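Local coordinates for putative type III secretion protein YscO (Vibrio parahaemolyticus, PDB 4MH6) that is of uncertain function but folds as a long antiparallel helical hairpin and, by its family, probably belongs to the type III secretion system, at residues R63-Y68 / E109-V114; E74-R79 / L102-E107; A52-E57 / V119-E124; K42-Q47 / T126-K131. All blocks are in the same frame, centred on the assembly; numbering follows the deposited sequence.

Interaction 1: residues R63-Y68 / E109-V114; sequences RSVADY and ELKQRV
The Y68 ring meets L110 obliquely: CD1 of L110 lies 3.5 Å from Y68 CG, where the ring joins its stem, and equally close to Y68 CB. The two side chains cross at about a right angle, and R106 and E107, one turn before L110, also pack against the tyrosine. The contact belongs to an antiparallel two-helix coiled coil, the hairpin formed by helices 18-84 and 90-167. Here the segment axes approach to 9.1 Å and run 156° apart. Y68 comes across because its CG stands anti to the backbone N (chi1 -169°), which lays the ring along the other helix and lets OH hydrogen-bond to the backbone O of L103.

One turn earlier, V65 supplies the second apolar piece. V65 CA and L110 CA are 5.7 Å apart. The valine CG1 abuts the backbone of the partner helix, with V65 CG1 to L110 CB at 3.4 Å. L110 is thus held between V65 and Y68, CB against the first and CD1 against the second. The other methyl of V65, CG2, faces CG2 of V114, which also touches L58, A61 and E62 of helix 18-84. No hydrogen bond joins the two segments, so apolar packing carries the contact. Polar groups at its border are satisfied within their own helices: S64 OG bonds to K60 O, and K111 NZ forms a salt bridge with E107. The aliphatic part of K111 still flanks the valine, its CG 4.1 Å from V65 CG1.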
# COMPACT_ATOMS: atom_id res chain seq x y z
N ARG A 63 -13.28 -17.56 7.62
CA ARG A 63 -13.28 -18.71 8.48
C ARG A 63 -14.47 -18.61 9.44
O ARG A 63 -15.16 -19.59 9.69
CB ARG A 63 -12.02 -18.68 9.32
CG ARG A 63 -11.46 -20.02 9.73
CD ARG A 63 -10.57 -20.52 8.60
NE ARG A 63 -9.54 -21.42 9.10
CZ ARG A 63 -8.42 -21.72 8.44
NH1 ARG A 63 -8.14 -21.19 7.26
NH2 ARG A 63 -7.55 -22.54 8.99
N SER A 64 -14.69 -17.41 9.99
CA SER A 64 -15.78 -17.17 10.94
C SER A 64 -17.16 -17.42 10.35
O SER A 64 -18.00 -17.98 11.04
CB SER A 64 -15.74 -15.73 11.47
OG SER A 64 -14.53 -15.44 12.14
N VAL A 65 -17.41 -16.96 9.12
CA VAL A 65 -18.73 -17.19 8.50
C VAL A 65 -18.91 -18.66 8.21
O VAL A 65 -19.99 -19.20 8.44
CB VAL A 65 -19.00 -16.43 7.16
CG1 VAL A 65 -19.35 -14.99 7.39
CG2 VAL A 65 -17.83 -16.54 6.21
N ALA A 66 -17.84 -19.29 7.70
CA ALA A 66 -17.90 -20.71 7.35
C ALA A 66 -18.34 -21.49 8.57
O ALA A 66 -19.30 -22.25 8.51
CB ALA A 66 -16.56 -21.18 6.85
N ASP A 67 -17.65 -21.26 9.68
CA ASP A 67 -17.95 -21.92 10.94
C ASP A 67 -19.34 -21.64 11.46
O ASP A 67 -20.07 -22.56 11.84
CB ASP A 67 -16.98 -21.46 12.02
CG ASP A 67 -15.60 -22.00 11.82
OD1 ASP A 67 -15.41 -22.81 10.87
OD2 ASP A 67 -14.69 -21.64 12.62
N TYR A 68 -19.68 -20.36 11.51
CA TYR A 68 -20.96 -19.95 12.03
C TYR A 68 -22.10 -20.53 11.23
O TYR A 68 -23.08 -21.03 11.78
CB TYR A 68 -21.06 -18.42 12.04
CG TYR A 68 -22.25 -17.94 12.81
CD1 TYR A 68 -22.17 -17.77 14.18
CD2 TYR A 68 -23.47 -17.66 12.17
CE1 TYR A 68 -23.26 -17.32 14.90
CE2 TYR A 68 -24.57 -17.21 12.89
CZ TYR A 68 -24.45 -17.04 14.25
OH TYR A 68 -25.51 -16.60 15.01
N GLU A 109 -24.21 -10.19 9.63
CA GLU A 109 -23.14 -9.31 10.13
C GLU A 109 -21.77 -9.87 9.76
O GLU A 109 -20.88 -9.12 9.33
CB GLU A 109 -23.22 -9.13 11.65
CG GLU A 109 -24.38 -8.27 12.13
CD GLU A 109 -24.50 -8.23 13.66
OE1 GLU A 109 -23.82 -9.05 14.32
OE2 GLU A 109 -25.27 -7.39 14.20
N LEU A 110 -21.61 -11.18 9.91
CA LEU A 110 -20.36 -11.86 9.59
C LEU A 110 -20.06 -11.83 8.08
O LEU A 110 -18.89 -11.65 7.69
CB LEU A 110 -20.36 -13.29 10.15
CG LEU A 110 -20.39 -13.49 11.68
CD1 LEU A 110 -20.53 -14.96 12.07
CD2 LEU A 110 -19.17 -12.89 12.35
N LYS A 111 -21.10 -12.01 7.25
CA LYS A 111 -20.91 -11.95 5.80
C LYS A 111 -20.62 -10.52 5.38
O LYS A 111 -19.95 -10.28 4.38
CB LYS A 111 -22.16 -12.37 5.03
CG LYS A 111 -22.66 -13.79 5.20
CD LYS A 111 -23.33 -14.18 3.89
CE LYS A 111 -23.91 -15.57 3.88
NZ LYS A 111 -25.25 -15.65 4.54
N GLN A 112 -21.19 -9.57 6.12
CA GLN A 112 -21.02 -8.15 5.85
C GLN A 112 -19.56 -7.78 6.11
O GLN A 112 -18.97 -7.04 5.34
CB GLN A 112 -21.98 -7.34 6.75
CG GLN A 112 -21.93 -5.83 6.58
CD GLN A 112 -22.26 -5.37 5.17
OE1 GLN A 112 -23.10 -5.97 4.50
NE2 GLN A 112 -21.61 -4.29 4.71
N ARG A 113 -19.01 -8.28 7.20
CA ARG A 113 -17.61 -8.06 7.55
C ARG A 113 -16.70 -8.56 6.40
O ARG A 113 -15.75 -7.87 6.03
CB ARG A 113 -17.29 -8.84 8.81
CG ARG A 113 -15.87 -8.75 9.36
CD ARG A 113 -15.62 -7.58 10.31
NE ARG A 113 -14.99 -6.41 9.70
CZ ARG A 113 -13.69 -6.12 9.78
NH1 ARG A 113 -12.84 -6.92 10.45
NH2 ARG A 113 -13.21 -5.03 9.20
N VAL A 114 -16.99 -9.73 5.83
CA VAL A 114 -16.16 -10.27 4.73
C VAL A 114 -16.19 -9.34 3.52
O VAL A 114 -15.16 -9.06 2.92
CB VAL A 114 -16.59 -11.68 4.28
CG1 VAL A 114 -15.87 -12.07 3.01
CG2 VAL A 114 -16.30 -12.70 5.36

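Interaction 2: residues E74-R79 / L102-E107; sequences EEEERR and LLRERE
L103 and the E76-R104 salt bridge divide this contact into a packed part and a more exposed one. In the packed part, L103 CD1 lies 3.8 Å from E75 CB and sits over one face of the R79 guanidinium, toward the rim. NH1 of R79 is held within its own helix, donating to E75 O and, at 2.9 Å, to E75 OE2, while NE reaches across to a salt bridge with E99 of helix 90-167. A weak bond from R78 NE to E75 OE2 completes this network.

On the solvent side, by contrast, exposed R104 grips the carboxylate of E76 side-on with two nitrogens, in the salt bridge that joins the two segments. NH2 reaches E76 OE1 at 2.7 Å along an almost straight N-H line (178°), and NE reaches E76 OE2 at 3.0 Å. The grip is not coplanar: the two flat groups are turned 71° apart, and both nitrogens come from above the carboxylate plane. E76 extends across the gap with CG anti to its backbone N (chi1 173°). A second arginine, R72, also bridges to E76 OE2, so the carboxylate is probably held as an anion.

The segment axes are 10.8 Å apart, and the contact lies in the coiled-coil hairpin near the turn between helices 18-84 and 90-167, where R79 also touches L96, E76 touches I100 and R104 touches F80.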
# COMPACT_ATOMS: atom_id res chain seq x y z
N GLU A 74 -27.90 -25.68 11.74
CA GLU A 74 -28.33 -26.64 12.73
C GLU A 74 -29.25 -26.08 13.80
O GLU A 74 -30.27 -26.70 14.16
CB GLU A 74 -27.13 -27.27 13.40
CG GLU A 74 -26.52 -28.36 12.58
CD GLU A 74 -25.33 -29.00 13.26
OE1 GLU A 74 -24.77 -28.39 14.21
OE2 GLU A 74 -24.94 -30.10 12.82
N GLU A 75 -28.87 -24.92 14.30
CA GLU A 75 -29.59 -24.25 15.36
C GLU A 75 -30.96 -23.82 14.89
O GLU A 75 -31.91 -23.81 15.65
CB GLU A 75 -28.76 -23.06 15.87
CG GLU A 75 -27.48 -23.52 16.56
CD GLU A 75 -27.77 -24.30 17.83
OE1 GLU A 75 -26.83 -24.92 18.39
OE2 GLU A 75 -28.93 -24.30 18.28
N GLU A 76 -31.04 -23.48 13.63
CA GLU A 76 -32.29 -23.08 13.02
C GLU A 76 -33.21 -24.30 12.84
O GLU A 76 -34.40 -24.25 13.15
CB GLU A 76 -31.94 -22.40 11.71
CG GLU A 76 -33.07 -22.04 10.82
CD GLU A 76 -32.62 -21.13 9.69
OE1 GLU A 76 -33.14 -21.27 8.55
OE2 GLU A 76 -31.73 -20.28 9.94
N GLU A 77 -32.65 -25.42 12.39
CA GLU A 77 -33.43 -26.64 12.21
C GLU A 77 -33.92 -27.22 13.54
O GLU A 77 -35.00 -27.81 13.62
CB GLU A 77 -32.62 -27.68 11.45
CG GLU A 77 -32.30 -27.24 10.02
CD GLU A 77 -31.43 -28.23 9.27
OE1 GLU A 77 -30.95 -27.87 8.18
OE2 GLU A 77 -31.22 -29.36 9.78
N ARG A 78 -33.11 -27.06 14.58
CA ARG A 78 -33.48 -27.51 15.91
C ARG A 78 -34.72 -26.77 16.39
O ARG A 78 -35.63 -27.34 16.98
CB ARG A 78 -32.31 -27.27 16.85
CG ARG A 78 -31.22 -28.32 16.68
CD ARG A 78 -29.90 -27.88 17.27
NE ARG A 78 -30.03 -27.39 18.64
CZ ARG A 78 -30.04 -28.16 19.71
NH1 ARG A 78 -29.96 -29.48 19.61
NH2 ARG A 78 -30.14 -27.60 20.90
N ARG A 79 -34.76 -25.48 16.10
CA ARG A 79 -35.87 -24.66 16.51
C ARG A 79 -37.13 -24.90 15.69
O ARG A 79 -38.23 -24.79 16.22
CB ARG A 79 -35.44 -23.20 16.53
CG ARG A 79 -34.51 -22.95 17.69
CD ARG A 79 -33.87 -21.59 17.60
NE ARG A 79 -33.05 -21.33 18.78
CZ ARG A 79 -31.84 -21.85 18.99
NH1 ARG A 79 -31.31 -22.71 18.12
NH2 ARG A 79 -31.18 -21.54 20.09
N LEU A 102 -32.32 -13.70 15.09
CA LEU A 102 -31.06 -13.24 15.68
C LEU A 102 -29.87 -14.04 15.17
O LEU A 102 -28.79 -13.50 14.94
CB LEU A 102 -31.15 -13.24 17.21
CG LEU A 102 -32.07 -12.14 17.77
CD1 LEU A 102 -32.43 -12.38 19.23
CD2 LEU A 102 -31.47 -10.75 17.59
N LEU A 103 -30.07 -15.34 15.03
CA LEU A 103 -29.04 -16.23 14.52
C LEU A 103 -28.67 -15.83 13.09
O LEU A 103 -27.50 -15.81 12.73
CB LEU A 103 -29.53 -17.68 14.54
CG LEU A 103 -29.63 -18.34 15.91
CD1 LEU A 103 -30.39 -19.65 15.84
CD2 LEU A 103 -28.24 -18.57 16.50
N ARG A 104 -29.68 -15.53 12.29
CA ARG A 104 -29.47 -15.11 10.92
C ARG A 104 -28.86 -13.71 10.80
O ARG A 104 -28.09 -13.45 9.87
CB ARG A 104 -30.78 -15.16 10.17
CG ARG A 104 -31.28 -16.55 9.93
CD ARG A 104 -32.68 -16.48 9.43
NE ARG A 104 -33.21 -17.78 9.05
CZ ARG A 104 -34.46 -17.98 8.64
NH1 ARG A 104 -35.31 -16.97 8.57
NH2 ARG A 104 -34.86 -19.20 8.31
N GLU A 105 -29.23 -12.81 11.70
CA GLU A 105 -28.68 -11.46 11.67
C GLU A 105 -27.19 -11.51 11.93
O GLU A 105 -26.42 -10.75 11.35
CB GLU A 105 -29.30 -10.55 12.73
CG GLU A 105 -30.74 -10.12 12.48
CD GLU A 105 -31.25 -9.15 13.53
OE1 GLU A 105 -30.44 -8.64 14.34
OE2 GLU A 105 -32.48 -8.89 13.56
N ARG A 106 -26.80 -12.39 12.83
CA ARG A 106 -25.41 -12.54 13.20
C ARG A 106 -24.61 -13.04 12.02
O ARG A 106 -23.48 -12.64 11.81
CB ARG A 106 -25.30 -13.47 14.39
CG ARG A 106 -23.91 -13.78 14.86
CD ARG A 106 -23.09 -12.53 15.09
NE ARG A 106 -21.80 -12.90 15.66
CZ ARG A 106 -20.75 -12.10 15.76
NH1 ARG A 106 -19.63 -12.56 16.30
NH2 ARG A 106 -20.80 -10.84 15.30
N GLU A 107 -25.21 -13.91 11.22
CA GLU A 107 -24.53 -14.43 10.06
C GLU A 107 -24.44 -13.32 9.04
O GLU A 107 -23.43 -13.17 8.38
CB GLU A 107 -25.23 -15.67 9.49
CG GLU A 107 -24.59 -16.19 8.21
CD GLU A 107 -24.99 -17.61 7.87
OE1 GLU A 107 -25.09 -17.95 6.67
OE2 GLU A 107 -25.23 -18.39 8.79

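Interaction 3: residues A52-E57 / V119-E124; sequences ANVAAE and VTLEQE
An antiparallel coiled-coil pairing of helices 18-84 and 90-167 brings V54 against T120, L121 and E124. The segment axes lie 9.4 Å apart at 165°, and the CA atoms of V54 and L121 are the nearest pair, 6.0 Å from each other. V54 points at the partner helix and divides its two methyls among three residues. CG1, anti to the backbone N (chi1 178°), touches T120 CG2 and L121 CB, each at 3.9 Å. CG2 rests on the aliphatic CG of E124, also 3.9 Å away.

The directions of approach differ. V54 crosses T120 and E124 at about right angles, whereas V54 and L121 slide past each other in opposite directions. L121 carries its CD1 on toward the backbone N of A55, 4.3 Å distant. T120 turns its methyl, rather than its hydroxyl, to the valine: CG2 is anti to the backbone N, while OG1 hydrogen-bonds to E116 O in its own helix. E124, bent at its second torsion (chi2 -64°), lays its CG against the valine and sends OE2 to a hydrogen bond with Q47 NE2 of the opposite helix. No hydrogen bond crosses between the two segments; T120 OG1 and E124 OE2 find their partners outside them.

Further contacts continue the pairing along both helices: V54 also packs on V117, L121 reaches V51 and L58 of helix 18-84, and E124 touches V51.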
# COMPACT_ATOMS: atom_id res chain seq x y z
N ALA A 52 -0.91 -7.27 3.21
CA ALA A 52 -0.78 -8.55 3.88
C ALA A 52 -1.60 -8.59 5.15
O ALA A 52 -2.20 -9.60 5.52
CB ALA A 52 0.68 -8.80 4.22
N ASN A 53 -1.63 -7.47 5.85
CA ASN A 53 -2.37 -7.44 7.07
C ASN A 53 -3.88 -7.58 6.85
O ASN A 53 -4.58 -8.25 7.62
CB ASN A 53 -2.11 -6.13 7.75
CG ASN A 53 -2.67 -6.11 9.10
OD1 ASN A 53 -2.32 -6.95 9.92
ND2 ASN A 53 -3.57 -5.17 9.37
N VAL A 54 -4.39 -6.92 5.81
CA VAL A 54 -5.81 -6.99 5.50
C VAL A 54 -6.18 -8.37 4.98
O VAL A 54 -7.26 -8.89 5.29
CB VAL A 54 -6.22 -5.92 4.50
CG1 VAL A 54 -7.70 -6.05 4.17
CG2 VAL A 54 -5.95 -4.54 5.08
N ALA A 55 -5.28 -8.97 4.20
CA ALA A 55 -5.51 -10.31 3.67
C ALA A 55 -5.67 -11.30 4.82
O ALA A 55 -6.48 -12.22 4.74
CB ALA A 55 -4.37 -10.73 2.77
N ALA A 56 -4.89 -11.11 5.88
CA ALA A 56 -4.95 -11.99 7.04
C ALA A 56 -6.28 -11.82 7.71
O ALA A 56 -6.87 -12.78 8.15
CB ALA A 56 -3.82 -11.69 8.01
N GLU A 57 -6.74 -10.58 7.81
CA GLU A 57 -8.04 -10.28 8.40
C GLU A 57 -9.18 -10.88 7.59
O GLU A 57 -10.19 -11.34 8.15
CB GLU A 57 -8.23 -8.77 8.56
CG GLU A 57 -7.61 -8.22 9.83
CD GLU A 57 -8.31 -8.75 11.09
OE1 GLU A 57 -7.68 -8.66 12.17
OE2 GLU A 57 -9.48 -9.26 11.01
N VAL A 119 -13.48 -5.30 0.17
CA VAL A 119 -13.40 -3.99 -0.45
C VAL A 119 -12.12 -3.30 0.03
O VAL A 119 -11.41 -2.64 -0.73
CB VAL A 119 -14.64 -3.11 -0.10
CG1 VAL A 119 -14.47 -1.69 -0.59
CG2 VAL A 119 -15.89 -3.69 -0.71
N THR A 120 -11.84 -3.47 1.31
CA THR A 120 -10.71 -2.85 1.93
C THR A 120 -9.45 -3.35 1.27
O THR A 120 -8.53 -2.59 1.02
CB THR A 120 -10.69 -3.14 3.43
OG1 THR A 120 -11.81 -2.50 4.04
CG2 THR A 120 -9.44 -2.60 4.08
N LEU A 121 -9.44 -4.63 0.96
CA LEU A 121 -8.30 -5.24 0.34
C LEU A 121 -8.11 -4.75 -1.08
O LEU A 121 -6.97 -4.49 -1.48
CB LEU A 121 -8.44 -6.76 0.42
CG LEU A 121 -7.34 -7.64 -0.19
CD1 LEU A 121 -5.95 -7.26 0.31
CD2 LEU A 121 -7.67 -9.10 0.10
N GLU A 122 -9.17 -4.59 -1.87
CA GLU A 122 -8.94 -4.10 -3.23
C GLU A 122 -8.51 -2.63 -3.19
O GLU A 122 -7.75 -2.16 -4.05
CB GLU A 122 -10.10 -4.31 -4.18
CG GLU A 122 -11.35 -3.54 -3.86
CD GLU A 122 -12.28 -3.38 -5.07
OE1 GLU A 122 -11.78 -2.98 -6.16
OE2 GLU A 122 -13.52 -3.60 -4.90
N GLN A 123 -8.98 -1.92 -2.16
CA GLN A 123 -8.56 -0.54 -1.97
C GLN A 123 -7.09 -0.42 -1.57
O GLN A 123 -6.37 0.49 -2.03
CB GLN A 123 -9.44 0.15 -0.95
CG GLN A 123 -10.81 0.51 -1.50
CD GLN A 123 -11.74 1.09 -0.46
OE1 GLN A 123 -11.78 0.64 0.68
NE2 GLN A 123 -12.52 2.07 -0.87
N GLU A 124 -6.61 -1.34 -0.72
CA GLU A 124 -5.20 -1.32 -0.29
C GLU A 124 -4.32 -1.70 -1.46
O GLU A 124 -3.22 -1.14 -1.65
CB GLU A 124 -4.96 -2.27 0.88
CG GLU A 124 -5.76 -1.98 2.15
CD GLU A 124 -5.43 -0.64 2.81
OE1 GLU A 124 -6.00 -0.36 3.89
OE2 GLU A 124 -4.62 0.14 2.27

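Interaction 4: residues K42-Q47 / T126-K131; sequences KAVQRQ and TLLKQK
A43 meets K131 first: its carbonyl O lies 3.9 Å from K131 CG, and its CB points toward the other helix. Bends at the second and fourth torsions (chi4 -67°) turn the lysine chain back along A43. A water modelled between A43 O and K131 NZ, 3.2 Å from the amine, may link the two, but it sits too close to A43 O for the link to be more than doubtful.

V44 follows and spreads its methyls over two turns of the partner. CG2 lies against K131, 3.9 Å from CB and close to its backbone O, while CG1 meets L128 CD1 at 4.0 Å; the valine and leucine side chains cross at about a right angle. Through these contacts helices 18-84 and 90-167 pair as an antiparallel coiled coil, their segment axes 9.2 Å apart at 164°. The V44 and K131 CA atoms form one close pair, and those of Q47 and L128 form the other.

Q47, one turn on from A43, is the buried polar residue of the contact. With CG anti to the backbone N (chi1 -173°) and a bend at chi2, it presses CG to within 3.5 Å of L128 CA and carries its amide across L127, where NE2 lies 3.8 Å from L127 CB. Both polar atoms of the amide have partners: E124 for NE2, and R50 NE, which donates to OE1. K131 NZ stands 3.6 Å from Q47 OE1.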
# COMPACT_ATOMS: atom_id res chain seq x y z
N LYS A 42 9.91 3.11 0.80
CA LYS A 42 9.46 2.79 2.13
C LYS A 42 7.95 2.87 2.19
O LYS A 42 7.32 2.09 2.89
CB LYS A 42 10.08 3.75 3.15
CG LYS A 42 11.60 3.67 3.25
CD LYS A 42 12.02 2.32 3.80
CE LYS A 42 13.53 2.08 3.74
NZ LYS A 42 13.79 0.64 4.16
N ALA A 43 7.37 3.81 1.46
CA ALA A 43 5.91 3.96 1.46
C ALA A 43 5.30 2.72 0.82
O ALA A 43 4.22 2.29 1.19
CB ALA A 43 5.48 5.21 0.73
N VAL A 44 6.03 2.13 -0.14
CA VAL A 44 5.60 0.92 -0.79
C VAL A 44 5.69 -0.22 0.19
O VAL A 44 4.73 -0.98 0.37
CB VAL A 44 6.45 0.57 -2.02
CG1 VAL A 44 6.27 -0.89 -2.42
CG2 VAL A 44 6.11 1.49 -3.18
N GLN A 45 6.85 -0.36 0.83
CA GLN A 45 7.03 -1.45 1.78
C GLN A 45 5.96 -1.45 2.87
O GLN A 45 5.37 -2.49 3.20
CB GLN A 45 8.41 -1.33 2.37
CG GLN A 45 9.48 -1.46 1.31
CD GLN A 45 10.88 -1.30 1.84
OE1 GLN A 45 11.14 -1.45 3.04
NE2 GLN A 45 11.80 -1.00 0.95
N ARG A 46 5.68 -0.28 3.43
CA ARG A 46 4.68 -0.20 4.46
C ARG A 46 3.35 -0.58 3.88
O ARG A 46 2.53 -1.17 4.59
CB ARG A 46 4.59 1.22 5.04
CG ARG A 46 5.78 1.61 5.90
CD ARG A 46 5.52 2.90 6.65
NE ARG A 46 5.44 4.03 5.74
CZ ARG A 46 6.52 4.70 5.33
NH1 ARG A 46 7.75 4.33 5.76
NH2 ARG A 46 6.38 5.73 4.50
N GLN A 47 3.13 -0.23 2.61
CA GLN A 47 1.84 -0.51 1.98
C GLN A 47 1.69 -2.00 1.70
O GLN A 47 0.58 -2.52 1.70
CB GLN A 47 1.65 0.29 0.69
CG GLN A 47 0.25 0.14 0.09
CD GLN A 47 -0.82 0.58 1.04
OE1 GLN A 47 -0.61 1.47 1.84
NE2 GLN A 47 -1.99 -0.02 0.94
N THR A 126 -5.06 -1.16 -4.53
CA THR A 126 -5.11 -0.05 -5.45
C THR A 126 -4.10 1.00 -4.97
O THR A 126 -3.39 1.60 -5.80
CB THR A 126 -6.53 0.54 -5.55
OG1 THR A 126 -7.41 -0.43 -6.10
CG2 THR A 126 -6.56 1.77 -6.43
N LEU A 127 -4.06 1.24 -3.66
CA LEU A 127 -3.09 2.21 -3.12
C LEU A 127 -1.67 1.71 -3.34
O LEU A 127 -0.79 2.48 -3.65
CB LEU A 127 -3.30 2.46 -1.64
CG LEU A 127 -4.49 3.29 -1.22
CD1 LEU A 127 -4.61 3.25 0.29
CD2 LEU A 127 -4.34 4.73 -1.69
N LEU A 128 -1.46 0.42 -3.16
CA LEU A 128 -0.14 -0.10 -3.38
C LEU A 128 0.26 0.24 -4.79
O LEU A 128 1.37 0.72 -5.03
CB LEU A 128 -0.10 -1.63 -3.17
CG LEU A 128 1.24 -2.34 -3.42
CD1 LEU A 128 2.39 -1.63 -2.74
CD2 LEU A 128 1.18 -3.77 -2.95
N LYS A 129 -0.66 0.02 -5.71
CA LYS A 129 -0.41 0.29 -7.13
C LYS A 129 -0.01 1.75 -7.35
O LYS A 129 0.94 2.02 -8.08
CB LYS A 129 -1.63 -0.11 -7.96
CG LYS A 129 -1.34 -0.18 -9.42
CD LYS A 129 -2.50 -0.70 -10.26
CE LYS A 129 -2.14 -0.53 -11.77
NZ LYS A 129 -3.26 -0.98 -12.68
N GLN A 130 -0.71 2.68 -6.68
CA GLN A 130 -0.37 4.12 -6.80
C GLN A 130 1.00 4.42 -6.21
O GLN A 130 1.76 5.21 -6.77
CB GLN A 130 -1.40 5.00 -6.11
CG GLN A 130 -2.83 4.62 -6.44
CD GLN A 130 -3.84 5.67 -6.03
OE1 GLN A 130 -3.56 6.87 -6.07
NE2 GLN A 130 -5.05 5.23 -5.68
N LYS A 131 1.29 3.82 -5.06
CA LYS A 131 2.59 3.95 -4.40
C LYS A 131 3.72 3.46 -5.30
O LYS A 131 4.80 4.06 -5.34
CB LYS A 131 2.60 3.15 -3.10
CG LYS A 131 2.28 3.89 -1.82
CD LYS A 131 1.06 4.77 -1.89
CE LYS A 131 0.89 5.52 -0.55
NZ LYS A 131 0.55 4.60 0.60
O HOH W 1 2.80 3.66 2.66

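From the N terminus, helix 18-84 contributes 42-47, 52-57, 63-68 and 74-79 in turn; after the turn, helix 90-167 returns with 102-107, 109-114, 119-124 and 126-131. The loops therefore nest without crossing: interaction 2 closes the innermost, then interaction 1, interaction 3 and, outermost, interaction 4. All four join the same two helices at successive levels of one hairpin. Neighbouring levels touch: interactions 1 and 2 meet through Y68 and L103, and interactions 3 and 4 through E124 and Q47. Interactions 2 and 4 lie farthest apart, their centres about 41 Å from each other.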